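Local coordinates for cyclodipeptide synthase, BtCDPS (Bacillus thermoamylovorans, PDB 6ZTU), which probably builds cyclic dipeptides by transferring and joining two aminoacyl groups, for which family members generally use aminoacyl-tRNAs as donors, at residues Lys209-Asn212 with Lys218-Asp221; Glu137-Ser142 with Trp204-Lys209; Asn123-Asn128 with Phe184-Ser189; Ile33-Ser38 with Asp66-Leu71; Tyr131-Asp136 with Met169-Val174. One frame throughout, in Å; residues are numbered along the deposited sequence.

Interaction 1 of 5, residues Lys209-Asn212 with Lys218-Asp221; sequences KIKN and KMSD
M219 lies against I210 and K211 where the loop before strand 223-229 comes back past the C-terminal end of helix 205-211. Its CB starts out toward the helix. CG, set opposite the carbonyl carbon (chi1 -69°), meets I210 CG2, 4.1 Å away. The same methyl rests on the loop backbone, 3.7 Å from M219 N. Next comes SD, crossed at about a right angle by the lysine chain, with K211 CE 3.7 Å away. From the other direction W204 brings its CZ3 near the same sulfur. A bend at the last torsion (chi3 67°) turns the terminal CE toward the carbonyl oxygen of F184. A flexible, unbranched thioether suits this winding route, whereas the beta-branched I210 offers a methyl close to its own helix. K211 NZ donates to a water at 2.8 Å, which lies 2.8 Å from S220 O. K211 thus serves both chemistries: its CE touches the sulfur, while its ammonium, joined to S220 O through that water, bonds weakly to S16 OG. S220's bonds to L185 and S186 on helix 167-191 also fix the loop, but between the two segments direct contact is apolar, with the lysine's charge carried past the sulfur to water.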
# COMPACT_ATOMS: atom_id res chain seq x y z
N LYS A 209 14.28 7.22 -2.82
CA LYS A 209 15.04 7.48 -4.04
C LYS A 209 14.26 8.37 -4.99
O LYS A 209 14.83 9.26 -5.63
CB LYS A 209 15.40 6.17 -4.72
CG LYS A 209 16.22 5.24 -3.85
CD LYS A 209 16.90 4.20 -4.70
CE LYS A 209 17.84 3.33 -3.86
NZ LYS A 209 17.06 2.32 -3.12
N ILE A 210 12.95 8.13 -5.14
CA ILE A 210 12.12 9.01 -5.95
C ILE A 210 12.21 10.45 -5.45
O ILE A 210 12.33 11.39 -6.24
CB ILE A 210 10.68 8.48 -5.97
CG1 ILE A 210 10.63 7.15 -6.73
CG2 ILE A 210 9.74 9.49 -6.61
CD1 ILE A 210 9.28 6.44 -6.66
N LYS A 211 12.16 10.64 -4.12
CA LYS A 211 12.22 11.99 -3.57
C LYS A 211 13.61 12.61 -3.67
O LYS A 211 13.76 13.83 -3.54
CB LYS A 211 11.76 11.97 -2.11
CG LYS A 211 10.25 11.95 -1.94
CD LYS A 211 9.64 13.23 -2.50
CE LYS A 211 8.14 13.23 -2.38
NZ LYS A 211 7.59 14.61 -2.58
N ASN A 212 14.63 11.78 -3.89
CA ASN A 212 15.98 12.24 -4.18
C ASN A 212 16.18 12.53 -5.67
O ASN A 212 17.32 12.73 -6.09
CB ASN A 212 16.99 11.20 -3.71
CG ASN A 212 18.35 11.79 -3.43
OD1 ASN A 212 18.46 12.90 -2.92
ND2 ASN A 212 19.39 11.05 -3.78
N LYS A 218 8.15 10.05 -10.92
CA LYS A 218 7.99 11.02 -9.83
C LYS A 218 6.66 10.78 -9.13
O LYS A 218 5.68 10.33 -9.73
CB LYS A 218 8.00 12.47 -10.35
CG LYS A 218 9.35 13.01 -10.74
CD LYS A 218 9.22 14.47 -11.18
CE LYS A 218 8.90 15.37 -10.00
NZ LYS A 218 9.38 16.76 -10.25
N MET A 219 6.61 11.12 -7.84
CA MET A 219 5.33 11.26 -7.18
C MET A 219 4.65 12.53 -7.66
O MET A 219 5.30 13.54 -7.96
CB MET A 219 5.50 11.30 -5.66
CG MET A 219 5.95 9.96 -5.08
SD MET A 219 6.46 10.09 -3.36
CE MET A 219 4.88 10.49 -2.60
N SER A 220 3.32 12.48 -7.75
CA SER A 220 2.56 13.69 -8.02
C SER A 220 2.78 14.71 -6.91
O SER A 220 2.99 14.37 -5.74
CB SER A 220 1.07 13.37 -8.13
OG SER A 220 0.83 12.52 -9.24
N ASP A 221 2.73 16.00 -7.30
CA ASP A 221 2.98 17.09 -6.36
C ASP A 221 2.01 17.09 -5.20
O ASP A 221 2.32 17.64 -4.13
CB ASP A 221 2.88 18.44 -7.09
CG ASP A 221 4.03 18.68 -8.03
OD1 ASP A 221 5.07 18.01 -7.90
OD2 ASP A 221 3.88 19.56 -8.91
O HOH W 1 5.31 14.97 -4.25

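Interaction 2 of 5, residues Glu137-Ser142 with Trp204-Lys209; sequences EKFRKS and WKLGEK
L206 sends its CG opposite its own backbone N (chi1 170°), which carries its forked end across to F139 and S142 on helix 137-157. The two methyls divide the work. CD1 settles on S142, 3.7 Å from its CB, while CD2 comes obliquely to the F139 ring, 4.2 Å from CE1. A branched, apolar leucine fits here because it can serve two neighbours at once. S142 is small enough to let the leucine in, and F139 reaches over from the flank, where F215 meets it edge-to-face. M146, one turn further along the same helix, also touches L206.

One turn after L206, K209 stretches its methylenes past S142, with CD 3.9 Å from OG, and then bends at the last torsion (chi4 79°). A water lies 3.0 Å from S142 OG and also near K209 NZ; its separation from the nitrogen is very short, so that length is doubtful. The water probably joins the two polar ends, S142 OG and K209 NZ being 4.0 Å apart.

W204, at the N-cap position, packs its indole on the first turn and on M146, its close approach to G207 N being consistent with a glycine, which has no side chain, at that place. The short helical segments run nearly antiparallel, at 154° with axes 11.0 Å apart. The arrangement is a helix-helix contact in the helical layer beside a Rossmann-like sheet, as expected of the HUP clan.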
# COMPACT_ATOMS: atom_id res chain seq x y z
N GLU A 137 17.18 0.14 -15.79
CA GLU A 137 17.66 -0.93 -14.93
C GLU A 137 17.68 -0.52 -13.46
O GLU A 137 17.50 -1.36 -12.58
CB GLU A 137 19.07 -1.36 -15.36
CG GLU A 137 19.62 -2.56 -14.56
CD GLU A 137 20.25 -2.15 -13.24
OE1 GLU A 137 20.62 -0.97 -13.11
OE2 GLU A 137 20.33 -3.00 -12.32
N LYS A 138 17.94 0.76 -13.18
CA LYS A 138 17.97 1.24 -11.80
C LYS A 138 16.59 1.17 -11.17
O LYS A 138 16.43 0.72 -10.03
CB LYS A 138 18.52 2.67 -11.76
CG LYS A 138 18.69 3.27 -10.38
CD LYS A 138 19.08 4.74 -10.54
CE LYS A 138 19.02 5.50 -9.23
NZ LYS A 138 20.17 5.15 -8.34
N PHE A 139 15.57 1.60 -11.91
CA PHE A 139 14.20 1.50 -11.41
C PHE A 139 13.76 0.04 -11.29
O PHE A 139 13.13 -0.35 -10.29
CB PHE A 139 13.27 2.28 -12.33
CG PHE A 139 11.86 2.35 -11.85
CD1 PHE A 139 11.53 3.12 -10.74
CD2 PHE A 139 10.85 1.65 -12.51
CE1 PHE A 139 10.21 3.19 -10.29
CE2 PHE A 139 9.53 1.72 -12.07
CZ PHE A 139 9.22 2.49 -10.96
N ARG A 140 14.10 -0.76 -12.29
CA ARG A 140 13.80 -2.19 -12.25
C ARG A 140 14.39 -2.82 -11.00
O ARG A 140 13.72 -3.60 -10.30
CB ARG A 140 14.35 -2.85 -13.53
CG ARG A 140 13.96 -4.30 -13.80
CD ARG A 140 14.68 -4.72 -15.08
NE ARG A 140 14.43 -6.09 -15.52
CZ ARG A 140 13.44 -6.45 -16.33
NH1 ARG A 140 12.59 -5.54 -16.79
NH2 ARG A 140 13.30 -7.71 -16.69
N LYS A 141 15.65 -2.50 -10.69
CA LYS A 141 16.30 -3.05 -9.52
C LYS A 141 15.55 -2.70 -8.24
O LYS A 141 15.36 -3.55 -7.36
CB LYS A 141 17.75 -2.56 -9.46
CG LYS A 141 18.62 -3.18 -8.39
CD LYS A 141 20.08 -2.71 -8.55
CE LYS A 141 20.99 -3.29 -7.46
NZ LYS A 141 20.67 -2.79 -6.10
N SER A 142 15.09 -1.44 -8.12
CA SER A 142 14.34 -1.04 -6.92
C SER A 142 13.00 -1.75 -6.83
O SER A 142 12.56 -2.12 -5.74
CB SER A 142 14.12 0.48 -6.94
OG SER A 142 15.29 1.14 -6.51
N TRP A 204 9.42 3.44 2.98
CA TRP A 204 9.37 3.10 1.56
C TRP A 204 10.68 3.54 0.92
O TRP A 204 10.85 4.71 0.55
CB TRP A 204 8.15 3.75 0.91
CG TRP A 204 8.00 3.49 -0.56
CD1 TRP A 204 8.33 2.34 -1.24
CD2 TRP A 204 7.49 4.40 -1.54
NE1 TRP A 204 8.04 2.49 -2.59
CE2 TRP A 204 7.53 3.75 -2.79
CE3 TRP A 204 6.99 5.71 -1.47
CZ2 TRP A 204 7.11 4.37 -3.96
CZ3 TRP A 204 6.56 6.31 -2.64
CH2 TRP A 204 6.64 5.65 -3.87
N LYS A 205 11.61 2.58 0.78
CA LYS A 205 12.97 2.89 0.30
C LYS A 205 12.96 3.46 -1.11
O LYS A 205 13.69 4.42 -1.40
CB LYS A 205 13.83 1.62 0.37
CG LYS A 205 15.30 1.81 0.05
CD LYS A 205 15.83 3.17 0.53
CE LYS A 205 17.12 3.54 -0.18
NZ LYS A 205 17.31 5.01 -0.27
N LEU A 206 12.18 2.87 -2.01
CA LEU A 206 12.09 3.41 -3.36
C LEU A 206 11.54 4.83 -3.33
O LEU A 206 11.96 5.68 -4.11
CB LEU A 206 11.21 2.51 -4.23
CG LEU A 206 10.79 3.03 -5.59
CD1 LEU A 206 11.99 3.46 -6.43
CD2 LEU A 206 10.01 1.93 -6.31
N GLY A 207 10.61 5.10 -2.41
CA GLY A 207 10.10 6.46 -2.27
C GLY A 207 11.19 7.44 -1.90
O GLY A 207 11.21 8.57 -2.40
N GLU A 208 12.12 7.02 -1.04
CA GLU A 208 13.26 7.87 -0.71
C GLU A 208 14.06 8.21 -1.96
O GLU A 208 14.46 9.36 -2.15
CB GLU A 208 14.14 7.19 0.33
CG GLU A 208 13.46 6.97 1.67
CD GLU A 208 14.29 6.14 2.64
OE1 GLU A 208 15.50 5.94 2.36
OE2 GLU A 208 13.74 5.69 3.67
N LYS A 209 14.28 7.22 -2.82
CA LYS A 209 15.04 7.48 -4.04
C LYS A 209 14.26 8.37 -4.99
O LYS A 209 14.83 9.26 -5.63
CB LYS A 209 15.40 6.17 -4.72
CG LYS A 209 16.22 5.24 -3.85
CD LYS A 209 16.90 4.20 -4.70
CE LYS A 209 17.84 3.33 -3.86
NZ LYS A 209 17.06 2.32 -3.12
O HOH W 2 15.02 0.94 -3.52

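Interaction 3 of 5, residues Asn123-Asn128 with Phe184-Ser189; sequences NEVYQN and FLSGAS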
# COMPACT_ATOMS: atom_id res chain seq x y z
N ASN A 123 -4.26 4.06 -15.04
CA ASN A 123 -3.70 3.33 -16.17
C ASN A 123 -2.46 4.03 -16.70
O ASN A 123 -1.48 3.37 -17.05
CB ASN A 123 -4.74 3.18 -17.27
CG ASN A 123 -5.70 2.04 -17.00
OD1 ASN A 123 -5.33 1.04 -16.38
ND2 ASN A 123 -6.94 2.18 -17.46
N GLU A 124 -2.48 5.36 -16.78
CA GLU A 124 -1.33 6.05 -17.34
C GLU A 124 -0.13 5.99 -16.40
O GLU A 124 1.00 5.81 -16.85
CB GLU A 124 -1.72 7.48 -17.68
CG GLU A 124 -2.70 7.47 -18.84
CD GLU A 124 -2.91 8.82 -19.48
OE1 GLU A 124 -2.91 9.84 -18.76
OE2 GLU A 124 -3.08 8.85 -20.72
N VAL A 125 -0.36 6.11 -15.09
CA VAL A 125 0.76 5.92 -14.16
C VAL A 125 1.28 4.49 -14.22
O VAL A 125 2.50 4.26 -14.23
CB VAL A 125 0.32 6.31 -12.74
CG1 VAL A 125 1.42 5.99 -11.73
CG2 VAL A 125 -0.02 7.79 -12.70
N TYR A 126 0.37 3.51 -14.26
CA TYR A 126 0.76 2.11 -14.39
C TYR A 126 1.61 1.89 -15.63
O TYR A 126 2.64 1.19 -15.59
CB TYR A 126 -0.50 1.23 -14.43
CG TYR A 126 -0.30 -0.27 -14.35
CD1 TYR A 126 0.58 -0.84 -13.44
CD2 TYR A 126 -1.05 -1.11 -15.14
CE1 TYR A 126 0.74 -2.20 -13.36
CE2 TYR A 126 -0.91 -2.48 -15.07
CZ TYR A 126 -0.01 -3.02 -14.18
OH TYR A 126 0.13 -4.39 -14.10
N GLN A 127 1.19 2.46 -16.77
CA GLN A 127 1.98 2.36 -18.00
C GLN A 127 3.36 2.97 -17.82
O GLN A 127 4.35 2.44 -18.35
CB GLN A 127 1.27 3.05 -19.16
CG GLN A 127 -0.05 2.40 -19.61
CD GLN A 127 -0.92 3.39 -20.39
OE1 GLN A 127 -0.40 4.28 -21.08
NE2 GLN A 127 -2.24 3.25 -20.29
N ASN A 128 3.45 4.11 -17.13
CA ASN A 128 4.77 4.70 -16.85
C ASN A 128 5.62 3.77 -16.00
O ASN A 128 6.82 3.60 -16.25
CB ASN A 128 4.63 6.04 -16.12
CG ASN A 128 4.16 7.15 -17.02
OD1 ASN A 128 4.42 7.14 -18.22
ND2 ASN A 128 3.46 8.12 -16.45
N PHE A 184 0.99 4.69 -4.63
CA PHE A 184 2.10 5.37 -3.98
C PHE A 184 2.44 6.68 -4.69
O PHE A 184 2.87 7.65 -4.05
CB PHE A 184 3.37 4.51 -3.99
CG PHE A 184 3.32 3.27 -3.12
CD1 PHE A 184 2.46 2.21 -3.41
CD2 PHE A 184 4.22 3.12 -2.06
CE1 PHE A 184 2.47 1.06 -2.63
CE2 PHE A 184 4.24 1.96 -1.28
CZ PHE A 184 3.36 0.93 -1.57
N LEU A 185 2.35 6.68 -6.02
CA LEU A 185 2.81 7.81 -6.83
C LEU A 185 1.74 8.88 -7.00
O LEU A 185 2.06 10.07 -7.03
CB LEU A 185 3.24 7.32 -8.21
CG LEU A 185 4.40 6.33 -8.24
CD1 LEU A 185 4.56 5.74 -9.63
CD2 LEU A 185 5.67 7.05 -7.78
N SER A 186 0.47 8.46 -7.09
CA SER A 186 -0.59 9.38 -7.50
C SER A 186 -1.95 9.02 -6.93
O SER A 186 -2.97 9.25 -7.59
CB SER A 186 -0.69 9.43 -9.04
OG SER A 186 0.56 9.77 -9.64
N GLY A 187 -2.01 8.47 -5.71
CA GLY A 187 -3.29 8.02 -5.16
C GLY A 187 -4.34 9.11 -5.07
O GLY A 187 -5.52 8.87 -5.36
N ALA A 188 -3.95 10.32 -4.65
CA ALA A 188 -4.93 11.41 -4.55
C ALA A 188 -5.58 11.67 -5.90
O ALA A 188 -6.81 11.80 -5.99
CB ALA A 188 -4.26 12.69 -4.04
N SER A 189 -4.78 11.76 -6.96
CA SER A 189 -5.31 12.08 -8.27
C SER A 189 -6.11 10.92 -8.85
O SER A 189 -7.10 11.15 -9.55
CB SER A 189 -4.17 12.47 -9.21
OG SER A 189 -3.68 13.75 -8.88
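V125 meets L185 and S186 with one methyl each, and this is the close part of the contact between helices 120-135 and 167-191. CG1 lies opposite the backbone N (chi1 174°), which puts it on L185 and leaves CG2 for S186. V125 CG1 packs 3.8 Å from L185 CD1, the two side chains crossing at a slant, while V125 CG2 sits 3.7 Å from S186 OG. The valine suits its place because its two branches diverge directly from CB and reach L185 and the flank of S186 separately, the hydroxyl being satisfied by S220 OG. A serine in place of V125 would probably leave L185 CD1 without its methyl neighbour and open a gap between the helices.

The N128 side is looser and more exposed. N128 starts toward the partner helix, yet its CB stays 6.5 Å from L185 CD1.

At S186 the backbone departs from helical geometry (phi -152°, psi 34°), and the amides of A188 and S189 lack bonds to the preceding turn. Q223 OE1 takes up the A188 N-H, and L185 pairs through its backbone with S220. The result is a kinked helix, which V125 abuts at the break, just past F184 in the hexanediol pocket.

Interaction 4 of 5, residues Ile33-Ser38 with Asp66-Leu71; sequences ISPFNS and DEAKNL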
# COMPACT_ATOMS: atom_id res chain seq x y z
N ILE A 33 -3.51 -1.56 3.45
CA ILE A 33 -3.67 -2.78 4.24
C ILE A 33 -3.01 -3.90 3.45
O ILE A 33 -3.47 -4.27 2.36
CB ILE A 33 -5.14 -3.10 4.52
CG1 ILE A 33 -5.88 -1.88 5.08
CG2 ILE A 33 -5.25 -4.32 5.45
CD1 ILE A 33 -5.26 -1.30 6.34
N SER A 34 -1.93 -4.44 3.99
CA SER A 34 -1.11 -5.41 3.27
C SER A 34 -1.65 -6.82 3.50
O SER A 34 -1.95 -7.18 4.63
CB SER A 34 0.35 -5.32 3.75
OG SER A 34 1.21 -5.95 2.83
N PRO A 35 -1.79 -7.63 2.44
CA PRO A 35 -2.32 -8.98 2.62
C PRO A 35 -1.28 -9.95 3.15
O PRO A 35 -0.09 -9.84 2.88
CB PRO A 35 -2.75 -9.37 1.19
CG PRO A 35 -1.76 -8.65 0.32
CD PRO A 35 -1.52 -7.32 1.03
N PHE A 36 -1.77 -10.93 3.92
CA PHE A 36 -0.93 -11.99 4.49
C PHE A 36 0.15 -11.41 5.39
O PHE A 36 1.31 -11.83 5.38
CB PHE A 36 -0.34 -12.87 3.39
CG PHE A 36 -1.32 -13.18 2.30
CD1 PHE A 36 -2.50 -13.84 2.60
CD2 PHE A 36 -1.08 -12.78 1.00
CE1 PHE A 36 -3.42 -14.11 1.61
CE2 PHE A 36 -2.01 -13.06 -0.00
CZ PHE A 36 -3.18 -13.72 0.31
N ASN A 37 -0.24 -10.41 6.18
CA ASN A 37 0.64 -9.70 7.08
C ASN A 37 -0.04 -9.67 8.44
O ASN A 37 -1.11 -9.07 8.58
CB ASN A 37 0.93 -8.29 6.56
CG ASN A 37 1.89 -7.52 7.45
OD1 ASN A 37 1.92 -7.70 8.66
ND2 ASN A 37 2.69 -6.66 6.84
N SER A 38 0.57 -10.31 9.44
CA SER A 38 -0.08 -10.48 10.74
C SER A 38 -0.35 -9.15 11.44
O SER A 38 -1.19 -9.11 12.34
CB SER A 38 0.77 -11.37 11.64
OG SER A 38 2.15 -11.09 11.49
N ASP A 66 -5.88 -8.18 -7.56
CA ASP A 66 -5.76 -9.55 -8.07
C ASP A 66 -4.35 -10.10 -7.90
O ASP A 66 -4.17 -11.29 -7.64
CB ASP A 66 -6.15 -9.60 -9.54
CG ASP A 66 -7.55 -9.09 -9.80
OD1 ASP A 66 -8.40 -9.19 -8.89
OD2 ASP A 66 -7.80 -8.59 -10.92
N GLU A 67 -3.34 -9.25 -8.09
CA GLU A 67 -1.97 -9.75 -8.07
C GLU A 67 -1.52 -10.20 -6.70
O GLU A 67 -0.38 -10.66 -6.57
CB GLU A 67 -1.02 -8.66 -8.59
CG GLU A 67 -1.00 -8.52 -10.11
CD GLU A 67 -2.15 -7.68 -10.65
OE1 GLU A 67 -2.93 -7.11 -9.85
OE2 GLU A 67 -2.29 -7.59 -11.89
N ALA A 68 -2.36 -10.07 -5.66
CA ALA A 68 -1.98 -10.62 -4.37
C ALA A 68 -1.74 -12.12 -4.45
O ALA A 68 -0.95 -12.67 -3.68
CB ALA A 68 -3.04 -10.31 -3.32
N LYS A 69 -2.42 -12.81 -5.39
CA LYS A 69 -2.18 -14.24 -5.56
C LYS A 69 -0.74 -14.53 -5.99
O LYS A 69 -0.20 -15.59 -5.64
CB LYS A 69 -3.18 -14.83 -6.57
CG LYS A 69 -2.90 -14.53 -8.03
CD LYS A 69 -4.00 -15.10 -8.91
CE LYS A 69 -3.46 -15.62 -10.24
NZ LYS A 69 -2.13 -15.04 -10.61
N ASN A 70 -0.10 -13.60 -6.70
CA ASN A 70 1.28 -13.81 -7.14
C ASN A 70 2.22 -13.99 -5.97
O ASN A 70 3.21 -14.73 -6.07
CB ASN A 70 1.76 -12.63 -7.99
CG ASN A 70 1.04 -12.54 -9.30
OD1 ASN A 70 -0.18 -12.71 -9.36
ND2 ASN A 70 1.77 -12.26 -10.38
N LEU A 71 1.94 -13.31 -4.85
CA LEU A 71 2.79 -13.44 -3.67
C LEU A 71 2.76 -14.86 -3.14
O LEU A 71 3.78 -15.39 -2.69
CB LEU A 71 2.35 -12.45 -2.59
CG LEU A 71 2.32 -10.96 -2.97
CD1 LEU A 71 1.86 -10.15 -1.78
CD2 LEU A 71 3.69 -10.48 -3.45
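F36 lays the edge of its ring against the first turn of helix 68-74. CG opposite the carbonyl carbon (chi1 -41°) carries the ring to A68. CE2 lies 3.8 Å from A68 O, which sits near the ring plane, and 4.4 Å from A68 CB. An aromatic C-H so placed meets the carbonyl with its slightly positive rim, a weak but favourable approach. The same oxygen accepts the N-H of L71 at 3.2 Å, so it is not left to the phenyl ring alone.

P35 works beside F36 and overlaps it: P35 CB lies 3.8 Å above one face, offset toward the edge of the ring. P35 CG touches A68 CB at 4.2 Å and L71 CD1 at 4.4 Å, reaching both sites one helical turn apart. A rigid proline provides a compact apolar knuckle, and the small A68 lets the loop come close. F36 takes left-handed backbone angles (phi 60°, psi 41°). This conformation turns the chain sharply after P35.

The loop follows strand 28-32 and borders the pocket, where I33 touches the bound hexanediol and P35 packs on Y176. Between the two segments the contact is chiefly apolar, with one C-H edge against a carbonyl. The fit depends on shape more than on polar bonds across it, while F36 N and P35 O find partners in E89 and R154, and I33 pairs with L62 through the backbone.

Interaction 5 of 5, residues Tyr131-Asp136 with Met169-Val174; sequences YYFEKD and MLFHAV
F133 pushes the end of its ring between F171 and V174, joining helices 120-135 and 167-191 in the helical layer beside the Rossmann-like sheet. F133 CZ is the shared point. F171 CE1 lies 3.8 Å from it, at the edge of the F133 ring and near its plane, while F171 turns its own ring obliquely to that atom. V174 comes from the opposite direction, its CG1 oblique to the ring and 3.8 Å from F133 CZ, its CG2 3.9 Å from F133 CE1. V174 CG1 takes the crowded position between N and the carbonyl carbon (chi1 82°), which sets both methyls toward the ring. A long, flat phenylalanine suits a site where the backbones stand far apart, with CA atoms of F133 and V174 10.0 Å from each other. An alanine here would be likely to leave F171 and V174 without their partner and a gap between the helices.

Further out, R140 on helix 137-157 bonds to F133 O in one of its two conformers, a doubtful link. On the other side V174 N bonds to L170 O at 2.9 Å, which fixes the turn carrying V174.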
# COMPACT_ATOMS: atom_id res chain seq x y z
N TYR A 131 6.81 0.92 -18.14
CA TYR A 131 7.81 1.39 -19.10
C TYR A 131 9.18 1.52 -18.45
O TYR A 131 10.18 1.01 -18.96
CB TYR A 131 7.35 2.72 -19.70
CG TYR A 131 8.36 3.32 -20.65
CD1 TYR A 131 8.35 2.99 -22.00
CD2 TYR A 131 9.33 4.20 -20.20
CE1 TYR A 131 9.27 3.53 -22.88
CE2 TYR A 131 10.26 4.75 -21.07
CZ TYR A 131 10.22 4.41 -22.40
OH TYR A 131 11.14 4.95 -23.28
N TYR A 132 9.24 2.19 -17.30
CA TYR A 132 10.55 2.36 -16.67
C TYR A 132 11.04 1.07 -16.02
O TYR A 132 12.26 0.88 -15.89
CB TYR A 132 10.49 3.53 -15.68
CG TYR A 132 10.49 4.84 -16.46
CD1 TYR A 132 11.64 5.28 -17.10
CD2 TYR A 132 9.33 5.59 -16.62
CE1 TYR A 132 11.65 6.45 -17.85
CE2 TYR A 132 9.33 6.76 -17.37
CZ TYR A 132 10.49 7.17 -17.98
OH TYR A 132 10.52 8.33 -18.73
N PHE A 133 10.14 0.17 -15.62
CA PHE A 133 10.59 -1.14 -15.17
C PHE A 133 11.33 -1.87 -16.28
O PHE A 133 12.31 -2.57 -16.03
CB PHE A 133 9.40 -1.99 -14.68
CG PHE A 133 9.79 -3.36 -14.22
CD1 PHE A 133 10.21 -3.57 -12.92
CD2 PHE A 133 9.75 -4.45 -15.09
CE1 PHE A 133 10.57 -4.82 -12.48
CE2 PHE A 133 10.11 -5.71 -14.64
CZ PHE A 133 10.52 -5.90 -13.34
N GLU A 134 10.85 -1.73 -17.52
CA GLU A 134 11.48 -2.37 -18.66
C GLU A 134 12.76 -1.66 -19.07
O GLU A 134 13.76 -2.32 -19.39
CB GLU A 134 10.52 -2.41 -19.85
CG GLU A 134 9.31 -3.29 -19.66
CD GLU A 134 8.44 -3.32 -20.92
OE1 GLU A 134 8.99 -3.15 -22.03
OE2 GLU A 134 7.20 -3.51 -20.78
N LYS A 135 12.76 -0.32 -19.04
CA LYS A 135 13.78 0.48 -19.72
C LYS A 135 14.84 1.07 -18.79
O LYS A 135 15.91 1.45 -19.28
CB LYS A 135 13.13 1.63 -20.49
CG LYS A 135 12.18 1.20 -21.61
CD LYS A 135 12.93 0.69 -22.82
CE LYS A 135 11.97 0.33 -23.95
NZ LYS A 135 12.71 -0.08 -25.18
N ASP A 136 14.57 1.21 -17.49
CA ASP A 136 15.55 1.79 -16.56
C ASP A 136 15.97 0.70 -15.58
O ASP A 136 15.25 0.40 -14.63
CB ASP A 136 14.98 2.99 -15.80
CG ASP A 136 15.99 3.59 -14.80
OD1 ASP A 136 17.12 3.08 -14.72
OD2 ASP A 136 15.66 4.58 -14.12
N MET A 169 10.80 -16.18 -8.93
CA MET A 169 9.90 -15.76 -7.86
C MET A 169 9.78 -14.24 -7.84
O MET A 169 8.67 -13.70 -7.76
CB MET A 169 10.41 -16.28 -6.52
CG MET A 169 10.17 -17.78 -6.30
SD MET A 169 11.11 -18.42 -4.89
CE MET A 169 10.39 -17.52 -3.51
N LEU A 170 10.92 -13.54 -7.92
CA LEU A 170 10.91 -12.07 -7.86
C LEU A 170 10.12 -11.48 -9.01
O LEU A 170 9.36 -10.51 -8.82
CB LEU A 170 12.34 -11.53 -7.90
CG LEU A 170 13.22 -11.79 -6.69
CD1 LEU A 170 14.64 -11.28 -6.94
CD2 LEU A 170 12.63 -11.16 -5.45
N PHE A 171 10.29 -12.01 -10.22
CA PHE A 171 9.61 -11.44 -11.37
C PHE A 171 8.13 -11.77 -11.36
O PHE A 171 7.33 -11.00 -11.90
CB PHE A 171 10.27 -11.90 -12.67
CG PHE A 171 11.43 -11.03 -13.09
CD1 PHE A 171 11.22 -9.94 -13.92
CD2 PHE A 171 12.72 -11.29 -12.65
CE1 PHE A 171 12.26 -9.13 -14.30
CE2 PHE A 171 13.78 -10.49 -13.03
CZ PHE A 171 13.56 -9.40 -13.86
N HIS A 172 7.73 -12.89 -10.75
CA HIS A 172 6.31 -13.17 -10.62
C HIS A 172 5.66 -12.24 -9.60
O HIS A 172 4.60 -11.65 -9.87
CB HIS A 172 6.08 -14.63 -10.23
CG HIS A 172 4.66 -15.08 -10.38
ND1 HIS A 172 4.01 -15.09 -11.59
CD2 HIS A 172 3.77 -15.53 -9.47
CE1 HIS A 172 2.77 -15.53 -11.42
NE2 HIS A 172 2.60 -15.81 -10.14
N ALA A 173 6.28 -12.10 -8.42
CA ALA A 173 5.74 -11.24 -7.38
C ALA A 173 5.85 -9.75 -7.70
O ALA A 173 5.12 -8.95 -7.11
CB ALA A 173 6.43 -11.53 -6.05
N VAL A 174 6.76 -9.34 -8.60
CA VAL A 174 6.86 -7.91 -8.87
C VAL A 174 5.63 -7.40 -9.62
O VAL A 174 5.38 -6.19 -9.65
CB VAL A 174 8.18 -7.58 -9.62
CG1 VAL A 174 8.05 -7.83 -11.11
CG2 VAL A 174 8.62 -6.13 -9.35

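From the N terminus, interaction 4 comes first, closing the loop that runs from the end of strand 28-32 through helix 42-55 and strand 58-63 to helix 68-74. The helical part follows. Interaction 3 ties helix 120-135 to helix 167-191, and interaction 5, on the same two helices, nests inside its loop. Interaction 2 starts from helix 137-157, within both loops, and ends beyond them on helix 205-211, so it crosses interactions 3 and 5. Interaction 1 begins at the shared K209 and closes the short return toward strand 223-229. N70 bonding to H172 O connects interactions 4 and 5, and S220 with S186 connects interactions 1 and 3.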